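Local coordinates for phosphothreonine lyase ospF (Shigella flexneri, PDB 3I0U), which acts as a type III secreted effector and phosphothreonine lyase, probably removing phosphate from phosphothreonine in host signalling proteins by elimination, at residues 78-83 with 143-148; 176-181 with 188-193; 37-42 with 93-98; 162-167 with 184-189. All coordinates share one frame; numbering follows the deposited sequence.

Contact 1: 78-83 with 143-148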
loop_
_atom_site.group_PDB
_atom_site.type_symbol
_atom_site.label_atom_id
_atom_site.label_comp_id
_atom_site.label_asym_id
_atom_site.label_seq_id
_atom_site.Cartn_x
_atom_site.Cartn_y
_atom_site.Cartn_z
ATOM N N VAL A 78 4.927 10.133 -7.369
ATOM C CA VAL A 78 4.672 10.646 -8.715
ATOM C C VAL A 78 3.243 10.273 -9.177
ATOM O O VAL A 78 2.940 10.266 -10.362
ATOM C CB VAL A 78 5.868 10.237 -9.676
ATOM C CG1 VAL A 78 5.780 8.777 -10.175
ATOM C CG2 VAL A 78 6.034 11.225 -10.821
ATOM N N GLY A 79 2.367 9.980 -8.207
ATOM C CA GLY A 79 0.942 9.713 -8.457
ATOM C C GLY A 79 0.342 8.350 -8.128
ATOM O O GLY A 79 -0.867 8.235 -8.082
ATOM N N ASP A 80 1.169 7.328 -7.898
ATOM C CA ASP A 80 0.730 5.926 -7.869
ATOM C C ASP A 80 0.457 5.438 -6.469
ATOM O O ASP A 80 1.317 5.537 -5.601
ATOM C CB ASP A 80 1.809 5.040 -8.498
ATOM C CG ASP A 80 1.950 5.261 -9.972
ATOM O OD1 ASP A 80 0.953 5.080 -10.702
ATOM O OD2 ASP A 80 3.059 5.614 -10.424
ATOM N N LYS A 81 -0.732 4.874 -6.263
ATOM C CA LYS A 81 -1.182 4.444 -4.935
ATOM C C LYS A 81 -2.227 3.330 -4.947
ATOM O O LYS A 81 -2.957 3.162 -5.925
ATOM C CB LYS A 81 -1.693 5.639 -4.112
ATOM C CG LYS A 81 -3.010 6.213 -4.576
ATOM C CD LYS A 81 -3.383 7.432 -3.718
ATOM C CE LYS A 81 -4.523 8.200 -4.360
ATOM N NZ LYS A 81 -4.608 9.552 -3.817
ATOM N N PHE A 82 -2.318 2.611 -3.824
ATOM C CA PHE A 82 -3.288 1.573 -3.624
ATOM C C PHE A 82 -4.130 1.858 -2.404
ATOM O O PHE A 82 -3.649 2.423 -1.423
ATOM C CB PHE A 82 -2.584 0.264 -3.349
ATOM C CG PHE A 82 -1.670 -0.179 -4.450
ATOM C CD1 PHE A 82 -2.169 -0.905 -5.516
ATOM C CD2 PHE A 82 -0.297 0.109 -4.405
ATOM C CE1 PHE A 82 -1.341 -1.297 -6.514
ATOM C CE2 PHE A 82 0.541 -0.277 -5.406
ATOM C CZ PHE A 82 0.040 -0.979 -6.464
ATOM N N HIS A 83 -5.375 1.410 -2.441
ATOM C CA HIS A 83 -6.221 1.466 -1.281
ATOM C C HIS A 83 -6.434 0.032 -0.867
ATOM O O HIS A 83 -6.350 -0.856 -1.713
ATOM C CB HIS A 83 -7.550 2.138 -1.625
ATOM C CG HIS A 83 -7.413 3.569 -2.051
ATOM N ND1 HIS A 83 -7.079 4.580 -1.173
ATOM C CD2 HIS A 83 -7.582 4.164 -3.257
ATOM C CE1 HIS A 83 -7.060 5.734 -1.819
ATOM N NE2 HIS A 83 -7.350 5.504 -3.086
ATOM N N SER A 143 12.055 10.335 -11.938
ATOM C CA SER A 143 10.932 9.830 -11.176
ATOM C C SER A 143 10.473 8.397 -11.570
ATOM O O SER A 143 9.278 8.088 -11.542
ATOM C CB SER A 143 9.782 10.841 -11.253
ATOM O OG SER A 143 10.190 12.096 -10.679
ATOM N N GLN A 144 11.428 7.527 -11.924
ATOM C CA GLN A 144 11.114 6.197 -12.456
ATOM C C GLN A 144 11.143 5.093 -11.410
ATOM O O GLN A 144 11.604 5.275 -10.278
ATOM C CB GLN A 144 12.028 5.843 -13.625
ATOM C CG GLN A 144 11.855 6.707 -14.837
ATOM C CD GLN A 144 12.230 5.955 -16.091
ATOM O OE1 GLN A 144 13.389 6.016 -16.579
ATOM N NE2 GLN A 144 11.264 5.194 -16.614
ATOM N N TYR A 145 10.645 3.936 -11.815
ATOM C CA TYR A 145 10.619 2.780 -10.958
ATOM C C TYR A 145 11.587 1.725 -11.422
ATOM O O TYR A 145 11.628 1.413 -12.601
ATOM C CB TYR A 145 9.232 2.206 -10.985
ATOM C CG TYR A 145 8.202 3.138 -10.426
ATOM C CD1 TYR A 145 8.268 3.551 -9.099
ATOM C CD2 TYR A 145 7.134 3.586 -11.211
ATOM C CE1 TYR A 145 7.309 4.384 -8.564
ATOM C CE2 TYR A 145 6.153 4.416 -10.678
ATOM C CZ TYR A 145 6.254 4.802 -9.351
ATOM O OH TYR A 145 5.315 5.624 -8.781
ATOM N N SER A 146 12.348 1.164 -10.486
ATOM C CA SER A 146 13.215 0.053 -10.806
ATOM C C SER A 146 12.387 -1.192 -10.855
ATOM O O SER A 146 11.350 -1.267 -10.223
ATOM C CB SER A 146 14.311 -0.097 -9.771
ATOM O OG SER A 146 13.786 -0.616 -8.592
ATOM N N ALA A 147 12.870 -2.184 -11.587
ATOM C CA ALA A 147 12.197 -3.471 -11.685
ATOM C C ALA A 147 12.011 -4.234 -10.344
ATOM O O ALA A 147 11.039 -4.967 -10.188
ATOM C CB ALA A 147 12.892 -4.321 -12.686
ATOM N N LEU A 148 12.939 -4.041 -9.404
ATOM C CA LEU A 148 12.947 -4.767 -8.147
ATOM C C LEU A 148 11.883 -4.180 -7.314
ATOM O O LEU A 148 11.118 -4.932 -6.673
ATOM C CB LEU A 148 14.240 -4.568 -7.371
ATOM C CG LEU A 148 14.867 -5.677 -6.510
ATOM C CD1 LEU A 148 15.699 -5.030 -5.448
ATOM C CD2 LEU A 148 13.918 -6.674 -5.878
#
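Val78 and Ser143 mark the closest approach of the two backbones, with CA atoms 6.8 Å apart, where the chain turns a corner at Gly79 and faces the loop that runs into helix 147-166. The contact thus joins the chain leading into strand 80-84, an inner strand of the seven-stranded antiparallel sheet, to the approach to the long helix, whose N-cap is Ser146. Tyr145 touches both Val78 and Asp80. Its CG lies beside the backbone N and anti to the carbonyl carbon (chi1 -64°), and the ring reaches across to them. Val78 divides its two methyls: CG2 rests 3.8 Å from Ser143 CB, while CG1 approaches the phenol end obliquely, 4.1 Å from Tyr145 CZ. Ser143 OG is turned to Asp76. The side chain of Asp80 is buried, and its two oxygens have separate partners. OD1 is hydrogen-bonded to Tyr189 and Asn191 on the neighbouring strand, which ties the carboxylate to the sheet. OD2, at the edge of the Tyr145 ring, receives the phenol hydrogen bond, with the carboxylate turned 53° from the ring. That bond, Tyr145 OH to Asp80 OD2, is 2.8 Å long and uses the anti lone pair of OD2.

Contact 2: 176-181 with 188-193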
loop_
_atom_site.group_PDB
_atom_site.type_symbol
_atom_site.label_atom_id
_atom_site.label_comp_id
_atom_site.label_asym_id
_atom_site.label_seq_id
_atom_site.Cartn_x
_atom_site.Cartn_y
_atom_site.Cartn_z
ATOM N N ALA A 176 -15.067 4.256 -6.473
ATOM C CA ALA A 176 -15.422 4.254 -7.890
ATOM C C ALA A 176 -14.269 4.665 -8.795
ATOM O O ALA A 176 -14.167 4.158 -9.909
ATOM C CB ALA A 176 -16.619 5.161 -8.139
ATOM N N SER A 177 -13.421 5.571 -8.289
ATOM C CA SER A 177 -12.208 6.076 -8.954
ATOM C C SER A 177 -11.169 4.973 -9.253
ATOM O O SER A 177 -10.408 5.072 -10.183
ATOM C CB SER A 177 -11.546 7.144 -8.055
ATOM O OG SER A 177 -10.919 6.568 -6.878
ATOM N N ASP A 178 -11.129 3.936 -8.433
ATOM C CA ASP A 178 -10.076 2.964 -8.503
ATOM C C ASP A 178 -10.318 1.881 -9.533
ATOM O O ASP A 178 -11.458 1.643 -9.941
ATOM C CB ASP A 178 -9.911 2.311 -7.144
ATOM C CG ASP A 178 -9.229 3.203 -6.151
ATOM O OD1 ASP A 178 -9.250 4.441 -6.352
ATOM O OD2 ASP A 178 -8.673 2.645 -5.180
ATOM N N VAL A 179 -9.224 1.237 -9.954
ATOM C CA VAL A 179 -9.285 0.012 -10.765
ATOM C C VAL A 179 -8.657 -1.163 -10.025
ATOM O O VAL A 179 -7.771 -0.992 -9.180
ATOM C CB VAL A 179 -8.666 0.159 -12.212
ATOM C CG1 VAL A 179 -9.395 1.225 -13.010
ATOM C CG2 VAL A 179 -7.155 0.438 -12.199
ATOM N N ARG A 180 -9.145 -2.350 -10.333
ATOM C CA ARG A 180 -8.617 -3.582 -9.771
ATOM C C ARG A 180 -8.929 -4.714 -10.724
ATOM O O ARG A 180 -9.946 -4.677 -11.416
ATOM C CB ARG A 180 -9.193 -3.889 -8.379
ATOM C CG ARG A 180 -10.679 -3.636 -8.192
ATOM C CD ARG A 180 -11.164 -4.074 -6.766
ATOM N NE ARG A 180 -11.496 -5.492 -6.803
ATOM C CZ ARG A 180 -12.678 -5.989 -7.203
ATOM N NH1 ARG A 180 -12.883 -7.312 -7.256
ATOM N NH2 ARG A 180 -13.672 -5.172 -7.538
ATOM N N PRO A 181 -8.056 -5.736 -10.763
ATOM C CA PRO A 181 -8.459 -6.952 -11.449
ATOM C C PRO A 181 -9.400 -7.754 -10.561
ATOM O O PRO A 181 -9.533 -7.475 -9.336
ATOM C CB PRO A 181 -7.141 -7.689 -11.634
ATOM C CG PRO A 181 -6.346 -7.298 -10.456
ATOM C CD PRO A 181 -6.695 -5.856 -10.211
ATOM N N SER A 188 -7.097 -2.023 -4.353
ATOM C CA SER A 188 -7.458 -1.353 -5.599
ATOM C C SER A 188 -6.465 -0.250 -5.919
ATOM O O SER A 188 -5.748 0.184 -5.042
ATOM C CB SER A 188 -8.895 -0.852 -5.585
ATOM O OG SER A 188 -9.073 0.103 -4.572
ATOM N N TYR A 189 -6.397 0.171 -7.179
ATOM C CA TYR A 189 -5.373 1.102 -7.614
ATOM C C TYR A 189 -5.919 2.438 -8.126
ATOM O O TYR A 189 -6.936 2.477 -8.837
ATOM C CB TYR A 189 -4.510 0.454 -8.709
ATOM C CG TYR A 189 -3.626 1.422 -9.486
ATOM C CD1 TYR A 189 -2.435 1.925 -8.938
ATOM C CD2 TYR A 189 -3.992 1.841 -10.784
ATOM C CE1 TYR A 189 -1.620 2.830 -9.670
ATOM C CE2 TYR A 189 -3.193 2.744 -11.523
ATOM C CZ TYR A 189 -2.014 3.225 -10.964
ATOM O OH TYR A 189 -1.266 4.101 -11.703
ATOM N N ARG A 190 -5.175 3.502 -7.826
ATOM C CA ARG A 190 -5.429 4.805 -8.384
ATOM C C ARG A 190 -4.128 5.561 -8.720
ATOM O O ARG A 190 -3.158 5.499 -7.963
ATOM C CB ARG A 190 -6.294 5.595 -7.392
ATOM C CG ARG A 190 -6.346 7.045 -7.650
ATOM C CD ARG A 190 -7.704 7.730 -7.342
ATOM N NE ARG A 190 -7.584 8.711 -8.385
ATOM C CZ ARG A 190 -8.021 9.953 -8.447
ATOM N NH1 ARG A 190 -7.617 10.649 -9.484
ATOM N NH2 ARG A 190 -8.865 10.473 -7.580
ATOM N N ASN A 191 -4.114 6.252 -9.870
ATOM C CA ASN A 191 -3.202 7.365 -10.110
ATOM C C ASN A 191 -3.906 8.746 -9.998
ATOM O O ASN A 191 -4.789 9.069 -10.809
ATOM C CB ASN A 191 -2.544 7.224 -11.470
ATOM C CG ASN A 191 -1.389 8.196 -11.670
ATOM O OD1 ASN A 191 -1.599 9.414 -11.823
ATOM N ND2 ASN A 191 -0.165 7.665 -11.688
ATOM N N GLU A 192 -3.489 9.555 -9.017
ATOM C CA GLU A 192 -3.971 10.936 -8.855
ATOM C C GLU A 192 -3.863 11.835 -10.074
ATOM O O GLU A 192 -4.824 12.529 -10.371
ATOM C CB GLU A 192 -3.256 11.658 -7.727
ATOM C CG GLU A 192 -2.954 10.825 -6.522
ATOM C CD GLU A 192 -2.402 11.663 -5.383
ATOM O OE1 GLU A 192 -2.363 11.146 -4.229
ATOM O OE2 GLU A 192 -2.008 12.836 -5.654
ATOM N N LEU A 193 -2.722 11.859 -10.764
ATOM C CA LEU A 193 -2.573 12.739 -11.951
ATOM C C LEU A 193 -3.659 12.510 -13.000
ATOM O O LEU A 193 -4.196 13.469 -13.540
ATOM C CB LEU A 193 -1.198 12.600 -12.608
ATOM C CG LEU A 193 0.049 12.514 -11.728
ATOM C CD1 LEU A 193 1.253 12.243 -12.595
ATOM C CD2 LEU A 193 0.238 13.784 -10.910
#
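Val179 and Tyr189 pair through both of their backbone polar groups. Val179 N donates to Tyr189 O over 2.8 Å, and Tyr189 N returns the bond to Val179 O at 2.7 Å; both are fairly straight, with angles at hydrogen of 164° and 161°. The two side chains of this pair run side by side in the same direction, and Val179 CG2 meets the edge of the Tyr189 ring, 3.7 Å from CD2. One residue earlier, Asp178 brings its CA to 3.2 Å from Tyr189 O, a CA-H...O contact beside the backbone bonds. Its carboxylate lies among Ser177, Ser188 and Arg190. Asp178 OD1 accepts from Ser177 OG (2.8 Å) on its anti side, but tilted out of the carboxylate plane, and also rests 3.3 Å from Arg190 CB, whereas the charged end of Arg190 leads off, leaving NE 5.0 Å from OD1. The other oxygen, OD2, lies near Ser188 OG, but its position is uncertain, so that bond is doubtful. In topology this is one antiparallel hydrogen-bonded bridge laid along strand 187-191, an outermost strand of the sheet, by the loop that precedes it. Arg180 passes its CD by Ser188 CB at 4.1 Å, then bends at chi3 (-86°) and turns away, so that NE binds Trp184 O and the guanidinium forms a cation-pi contact with Tyr174. Helix 211-217 covers the Val179 and Tyr189 side chains through Tyr213, while Tyr189 OH is held by Asp80 of the next strand.

Contact 3: 37-42 with 93-98; sequences PTYSDI and LAFQIL
Phe95 gives far more surface to this contact than any other residue, pushing its ring from helix 91-102 against the first turn of helix 39-44. The phenylalanine ring leaves its helix with CG opposite the backbone N (chi1 169°), which carries it to the helix start, where Tyr39 and Ile42 lie on the same side of its plane. Tyr39 meets it as an offset edge-to-face pair: the tyrosine edge is turned toward the phenylalanine face, with centroids 6.0 Å apart and planes at 60°. Tyr39 CB adds an apolar touch to Phe95 CD2 at 3.9 Å. The Ile42 side chain points against that of Phe95 and sets its CD1 over the same face that Tyr39 approaches, 4.0 Å from the ring centroid, a CH-pi contact displaced toward the CZ and CE1 rim. At the ring edge and near its plane, Pro37 O lies 3.3 Å from Phe95 CE2. The turn that receives the ring is fixed by a capping box, in which Asp41 N donates to Thr38 OG1 (3.2 Å) and Thr38 N to Asp41 OD2 (3.1 Å). Tyr39 OH is anchored by Thr115 O and Met117 N. Ile114 of strand 111-115 touches Tyr39, Ile42 and Phe95 alike, so the two helices meet over that strand, while Leu98 faces helix 147-166.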
loop_
_atom_site.group_PDB
_atom_site.type_symbol
_atom_site.label_atom_id
_atom_site.label_comp_id
_atom_site.label_asym_id
_atom_site.label_seq_id
_atom_site.Cartn_x
_atom_site.Cartn_y
_atom_site.Cartn_z
ATOM N N PRO A 37 2.533 -1.955 16.941
ATOM C CA PRO A 37 1.516 -1.358 17.739
ATOM C C PRO A 37 0.163 -1.906 17.335
ATOM O O PRO A 37 -0.047 -2.301 16.173
ATOM C CB PRO A 37 1.619 0.113 17.354
ATOM C CG PRO A 37 2.082 0.085 15.979
ATOM C CD PRO A 37 3.070 -1.006 15.957
ATOM N N THR A 38 -0.750 -1.894 18.298
ATOM C CA THR A 38 -2.117 -2.321 18.064
ATOM C C THR A 38 -2.816 -1.142 17.370
ATOM O O THR A 38 -2.266 -0.027 17.367
ATOM C CB THR A 38 -2.777 -2.637 19.407
ATOM O OG1 THR A 38 -2.933 -1.412 20.115
ATOM C CG2 THR A 38 -1.902 -3.561 20.245
ATOM N N TYR A 39 -4.006 -1.381 16.807
ATOM C CA TYR A 39 -4.888 -0.286 16.361
ATOM C C TYR A 39 -5.117 0.856 17.351
ATOM O O TYR A 39 -4.944 2.024 16.972
ATOM C CB TYR A 39 -6.251 -0.776 15.915
ATOM C CG TYR A 39 -7.011 0.287 15.152
ATOM C CD1 TYR A 39 -6.524 0.760 13.918
ATOM C CD2 TYR A 39 -8.203 0.816 15.647
ATOM C CE1 TYR A 39 -7.190 1.692 13.193
ATOM C CE2 TYR A 39 -8.896 1.786 14.924
ATOM C CZ TYR A 39 -8.359 2.214 13.689
ATOM O OH TYR A 39 -8.999 3.159 12.923
ATOM N N SER A 40 -5.485 0.552 18.593
ATOM C CA SER A 40 -5.694 1.647 19.529
ATOM C C SER A 40 -4.395 2.404 19.841
ATOM O O SER A 40 -4.445 3.613 20.058
ATOM C CB SER A 40 -6.473 1.255 20.797
ATOM O OG SER A 40 -5.692 0.479 21.665
ATOM N N ASP A 41 -3.250 1.725 19.831
ATOM C CA ASP A 41 -1.973 2.414 20.039
ATOM C C ASP A 41 -1.701 3.475 18.975
ATOM O O ASP A 41 -1.328 4.590 19.331
ATOM C CB ASP A 41 -0.783 1.457 20.097
ATOM C CG ASP A 41 -0.835 0.509 21.275
ATOM O OD1 ASP A 41 -1.392 0.860 22.335
ATOM O OD2 ASP A 41 -0.305 -0.616 21.127
ATOM N N ILE A 42 -1.901 3.148 17.689
ATOM C CA ILE A 42 -1.716 4.135 16.616
ATOM C C ILE A 42 -2.778 5.241 16.637
ATOM O O ILE A 42 -2.528 6.345 16.136
ATOM C CB ILE A 42 -1.586 3.515 15.203
ATOM C CG1 ILE A 42 -2.866 2.799 14.758
ATOM C CG2 ILE A 42 -0.433 2.527 15.139
ATOM C CD1 ILE A 42 -2.927 2.580 13.292
ATOM N N LEU A 93 -9.321 -5.137 13.217
ATOM C CA LEU A 93 -8.863 -6.511 13.042
ATOM C C LEU A 93 -7.920 -6.634 11.869
ATOM O O LEU A 93 -6.848 -7.182 12.024
ATOM C CB LEU A 93 -10.030 -7.466 12.845
ATOM C CG LEU A 93 -9.707 -8.924 13.039
ATOM C CD1 LEU A 93 -9.352 -9.189 14.532
ATOM C CD2 LEU A 93 -10.979 -9.599 12.622
ATOM N N ALA A 94 -8.324 -6.081 10.727
ATOM C CA ALA A 94 -7.547 -6.117 9.521
ATOM C C ALA A 94 -6.225 -5.398 9.667
ATOM O O ALA A 94 -5.276 -5.771 9.059
ATOM C CB ALA A 94 -8.337 -5.516 8.382
ATOM N N PHE A 95 -6.184 -4.345 10.468
ATOM C CA PHE A 95 -4.941 -3.691 10.750
ATOM C C PHE A 95 -4.036 -4.632 11.523
ATOM O O PHE A 95 -2.866 -4.716 11.243
ATOM C CB PHE A 95 -5.148 -2.374 11.512
ATOM C CG PHE A 95 -3.870 -1.796 12.045
ATOM C CD1 PHE A 95 -3.017 -1.103 11.199
ATOM C CD2 PHE A 95 -3.487 -1.993 13.381
ATOM C CE1 PHE A 95 -1.814 -0.594 11.675
ATOM C CE2 PHE A 95 -2.295 -1.519 13.879
ATOM C CZ PHE A 95 -1.459 -0.812 13.062
ATOM N N GLN A 96 -4.573 -5.333 12.506
ATOM C CA GLN A 96 -3.738 -6.222 13.314
ATOM C C GLN A 96 -3.164 -7.332 12.465
ATOM O O GLN A 96 -1.984 -7.672 12.591
ATOM C CB GLN A 96 -4.518 -6.789 14.509
ATOM C CG GLN A 96 -3.859 -8.003 15.181
ATOM C CD GLN A 96 -4.400 -8.253 16.590
ATOM O OE1 GLN A 96 -5.576 -8.658 16.780
ATOM N NE2 GLN A 96 -3.546 -7.983 17.612
ATOM N N ILE A 97 -3.991 -7.841 11.570
ATOM C CA ILE A 97 -3.560 -8.826 10.621
ATOM C C ILE A 97 -2.477 -8.304 9.653
ATOM O O ILE A 97 -1.511 -9.017 9.349
ATOM C CB ILE A 97 -4.788 -9.397 9.889
ATOM C CG1 ILE A 97 -5.547 -10.331 10.846
ATOM C CG2 ILE A 97 -4.411 -10.057 8.492
ATOM C CD1 ILE A 97 -6.901 -10.574 10.401
ATOM N N LEU A 98 -2.617 -7.064 9.224
ATOM C CA LEU A 98 -1.693 -6.459 8.275
ATOM C C LEU A 98 -0.488 -5.704 8.871
ATOM O O LEU A 98 0.446 -5.367 8.134
ATOM C CB LEU A 98 -2.437 -5.564 7.279
ATOM C CG LEU A 98 -3.453 -6.303 6.385
ATOM C CD1 LEU A 98 -4.070 -5.394 5.368
ATOM C CD2 LEU A 98 -2.836 -7.511 5.693
#

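Contact 4: 162-167 with 184-189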
loop_
_atom_site.group_PDB
_atom_site.type_symbol
_atom_site.label_atom_id
_atom_site.label_comp_id
_atom_site.label_asym_id
_atom_site.label_seq_id
_atom_site.Cartn_x
_atom_site.Cartn_y
_atom_site.Cartn_z
ATOM N N SER A 162 -3.553 -12.210 0.338
ATOM C CA SER A 162 -3.500 -13.556 0.851
ATOM C C SER A 162 -3.759 -13.617 2.367
ATOM O O SER A 162 -4.429 -14.501 2.865
ATOM C CB SER A 162 -2.123 -14.099 0.524
ATOM O OG SER A 162 -1.843 -15.226 1.282
ATOM N N ASN A 163 -3.227 -12.660 3.101
ATOM C CA ASN A 163 -3.398 -12.655 4.538
ATOM C C ASN A 163 -4.806 -12.290 4.950
ATOM O O ASN A 163 -5.322 -12.834 5.926
ATOM C CB ASN A 163 -2.430 -11.677 5.193
ATOM C CG ASN A 163 -1.091 -12.294 5.483
ATOM O OD1 ASN A 163 -0.202 -12.324 4.642
ATOM N ND2 ASN A 163 -0.937 -12.788 6.667
ATOM N N LEU A 164 -5.422 -11.354 4.228
ATOM C CA LEU A 164 -6.809 -10.973 4.484
ATOM C C LEU A 164 -7.750 -12.080 4.135
ATOM O O LEU A 164 -8.624 -12.388 4.910
ATOM C CB LEU A 164 -7.173 -9.763 3.659
ATOM C CG LEU A 164 -7.183 -8.338 4.212
ATOM C CD1 LEU A 164 -6.650 -8.183 5.653
ATOM C CD2 LEU A 164 -6.492 -7.446 3.235
ATOM N N LEU A 165 -7.544 -12.707 2.976
ATOM C CA LEU A 165 -8.440 -13.776 2.525
ATOM C C LEU A 165 -8.410 -14.975 3.473
ATOM O O LEU A 165 -9.426 -15.600 3.759
ATOM C CB LEU A 165 -8.147 -14.160 1.058
ATOM C CG LEU A 165 -8.888 -15.351 0.420
ATOM C CD1 LEU A 165 -10.403 -15.031 0.370
ATOM C CD2 LEU A 165 -8.341 -15.723 -0.970
ATOM N N ARG A 166 -7.249 -15.262 4.021
ATOM C CA ARG A 166 -7.140 -16.473 4.764
ATOM C C ARG A 166 -7.541 -16.319 6.205
ATOM O O ARG A 166 -7.837 -17.265 6.894
ATOM C CB ARG A 166 -5.797 -17.142 4.488
ATOM C CG ARG A 166 -5.746 -17.578 2.934
ATOM C CD ARG A 166 -4.379 -17.994 2.399
ATOM N NE ARG A 166 -3.304 -17.099 2.854
ATOM C CZ ARG A 166 -2.210 -17.460 3.555
ATOM N NH1 ARG A 166 -1.980 -18.746 3.876
ATOM N NH2 ARG A 166 -1.322 -16.507 3.914
ATOM N N SER A 167 -7.634 -15.090 6.655
ATOM C CA SER A 167 -8.339 -14.827 7.908
ATOM C C SER A 167 -9.822 -14.509 7.675
ATOM O O SER A 167 -10.524 -14.138 8.611
ATOM C CB SER A 167 -7.683 -13.703 8.694
ATOM O OG SER A 167 -6.258 -13.865 8.771
ATOM N N TRP A 184 -8.233 -9.353 -7.230
ATOM C CA TRP A 184 -8.002 -8.592 -6.003
ATOM C C TRP A 184 -9.322 -8.421 -5.338
ATOM O O TRP A 184 -10.278 -7.933 -5.949
ATOM C CB TRP A 184 -7.384 -7.238 -6.223
ATOM C CG TRP A 184 -6.042 -7.229 -6.827
ATOM C CD1 TRP A 184 -5.229 -8.317 -7.142
ATOM C CD2 TRP A 184 -5.305 -6.070 -7.189
ATOM N NE1 TRP A 184 -4.064 -7.888 -7.702
ATOM C CE2 TRP A 184 -4.073 -6.516 -7.748
ATOM C CE3 TRP A 184 -5.572 -4.689 -7.128
ATOM C CZ2 TRP A 184 -3.104 -5.623 -8.233
ATOM C CZ3 TRP A 184 -4.616 -3.803 -7.624
ATOM C CH2 TRP A 184 -3.394 -4.277 -8.166
ATOM N N LYS A 185 -9.382 -8.853 -4.082
ATOM C CA LYS A 185 -10.621 -8.797 -3.316
ATOM C C LYS A 185 -10.651 -7.615 -2.348
ATOM O O LYS A 185 -11.727 -7.137 -1.987
ATOM C CB LYS A 185 -10.937 -10.147 -2.667
ATOM C CG LYS A 185 -11.391 -11.210 -3.734
ATOM C CD LYS A 185 -11.707 -12.652 -3.203
ATOM C CE LYS A 185 -12.945 -12.671 -2.210
ATOM N NZ LYS A 185 -13.766 -13.936 -2.276
ATOM N N TYR A 186 -9.471 -7.101 -2.004
ATOM C CA TYR A 186 -9.345 -6.032 -1.019
ATOM C C TYR A 186 -8.598 -4.821 -1.592
ATOM O O TYR A 186 -8.943 -3.679 -1.286
ATOM C CB TYR A 186 -8.615 -6.541 0.225
ATOM C CG TYR A 186 -9.182 -7.811 0.811
ATOM C CD1 TYR A 186 -10.189 -7.757 1.754
ATOM C CD2 TYR A 186 -8.700 -9.089 0.412
ATOM C CE1 TYR A 186 -10.729 -8.904 2.291
ATOM C CE2 TYR A 186 -9.240 -10.248 0.940
ATOM C CZ TYR A 186 -10.246 -10.148 1.897
ATOM O OH TYR A 186 -10.779 -11.287 2.452
ATOM N N VAL A 187 -7.590 -5.065 -2.434
ATOM C CA VAL A 187 -6.714 -3.993 -2.938
ATOM C C VAL A 187 -7.285 -3.333 -4.205
ATOM O O VAL A 187 -7.939 -3.996 -5.011
ATOM C CB VAL A 187 -5.250 -4.537 -3.096
ATOM C CG1 VAL A 187 -4.246 -3.496 -3.650
ATOM C CG2 VAL A 187 -4.763 -5.021 -1.762
ATOM N N SER A 188 -7.097 -2.023 -4.353
ATOM C CA SER A 188 -7.458 -1.353 -5.599
ATOM C C SER A 188 -6.465 -0.250 -5.919
ATOM O O SER A 188 -5.748 0.184 -5.042
ATOM C CB SER A 188 -8.895 -0.852 -5.585
ATOM O OG SER A 188 -9.073 0.103 -4.572
ATOM N N TYR A 189 -6.397 0.171 -7.179
ATOM C CA TYR A 189 -5.373 1.102 -7.614
ATOM C C TYR A 189 -5.919 2.438 -8.126
ATOM O O TYR A 189 -6.936 2.477 -8.837
ATOM C CB TYR A 189 -4.510 0.454 -8.709
ATOM C CG TYR A 189 -3.626 1.422 -9.486
ATOM C CD1 TYR A 189 -2.435 1.925 -8.938
ATOM C CD2 TYR A 189 -3.992 1.841 -10.784
ATOM C CE1 TYR A 189 -1.620 2.830 -9.670
ATOM C CE2 TYR A 189 -3.193 2.744 -11.523
ATOM C CZ TYR A 189 -2.014 3.225 -10.964
ATOM O OH TYR A 189 -1.266 4.101 -11.703
#
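Leu164 packs squarely on the ring of Tyr186, its CB over the centre of one face at 3.5 Å from the ring centroid and 15° off the normal, a CH-pi contact. The rest of the leucine follows the ring back toward its root, and CD2 comes within 3.6 Å of Tyr186 CG. With its CG anti to the carbonyl carbon (chi1 -51°), Tyr186 extends toward the helix, and its hydroxyl is hydrogen-bonded to Ile169 O just past the helix end. This buried part also meets helix 91-102, since Leu164 touches Ile97 and Leu98. Packing slackens one residue along. Leu165 CB stands 4.1 Å from Tyr186 CE2, and its CD1 brushes the Lys185 chain at CE from 4.3 Å; both Leu165 and Lys185 are solvent-exposed. One turn earlier in the helix, the carboxylate of Glu161 accepts the backbone N-H groups of Lys185, Tyr186 and Val187, holding the backbone that carries the tyrosine. The last turn of helix 147-166 is therefore fastened to the entrance of strand 187-191 by the Leu164-Tyr186 packing and the backbone bonds to Glu161, as part of the layer in which a long helix packs across one side of an antiparallel sheet.

Contacts 1, 2 and 4 gather around neighbouring strands 80-84 and 187-191, their centres 13 to 20 Å apart. Contacts 2 and 4 share Ser188 and Tyr189 on the edge strand. Contacts 1 and 4 lie near the two ends of helix 147-166, so the helix is tied to the sheet region at its start and at its finish. Contact 3 stands apart, about 25 Å from the centre of contact 2, but connects to contact 4 where Ile97 and Leu98 meet Leu164 and Ser167. Along the chain the segments of contacts 3 and 1 alternate, and contacts 4 and 2 come after both; together they join helices and sheet into one compact domain.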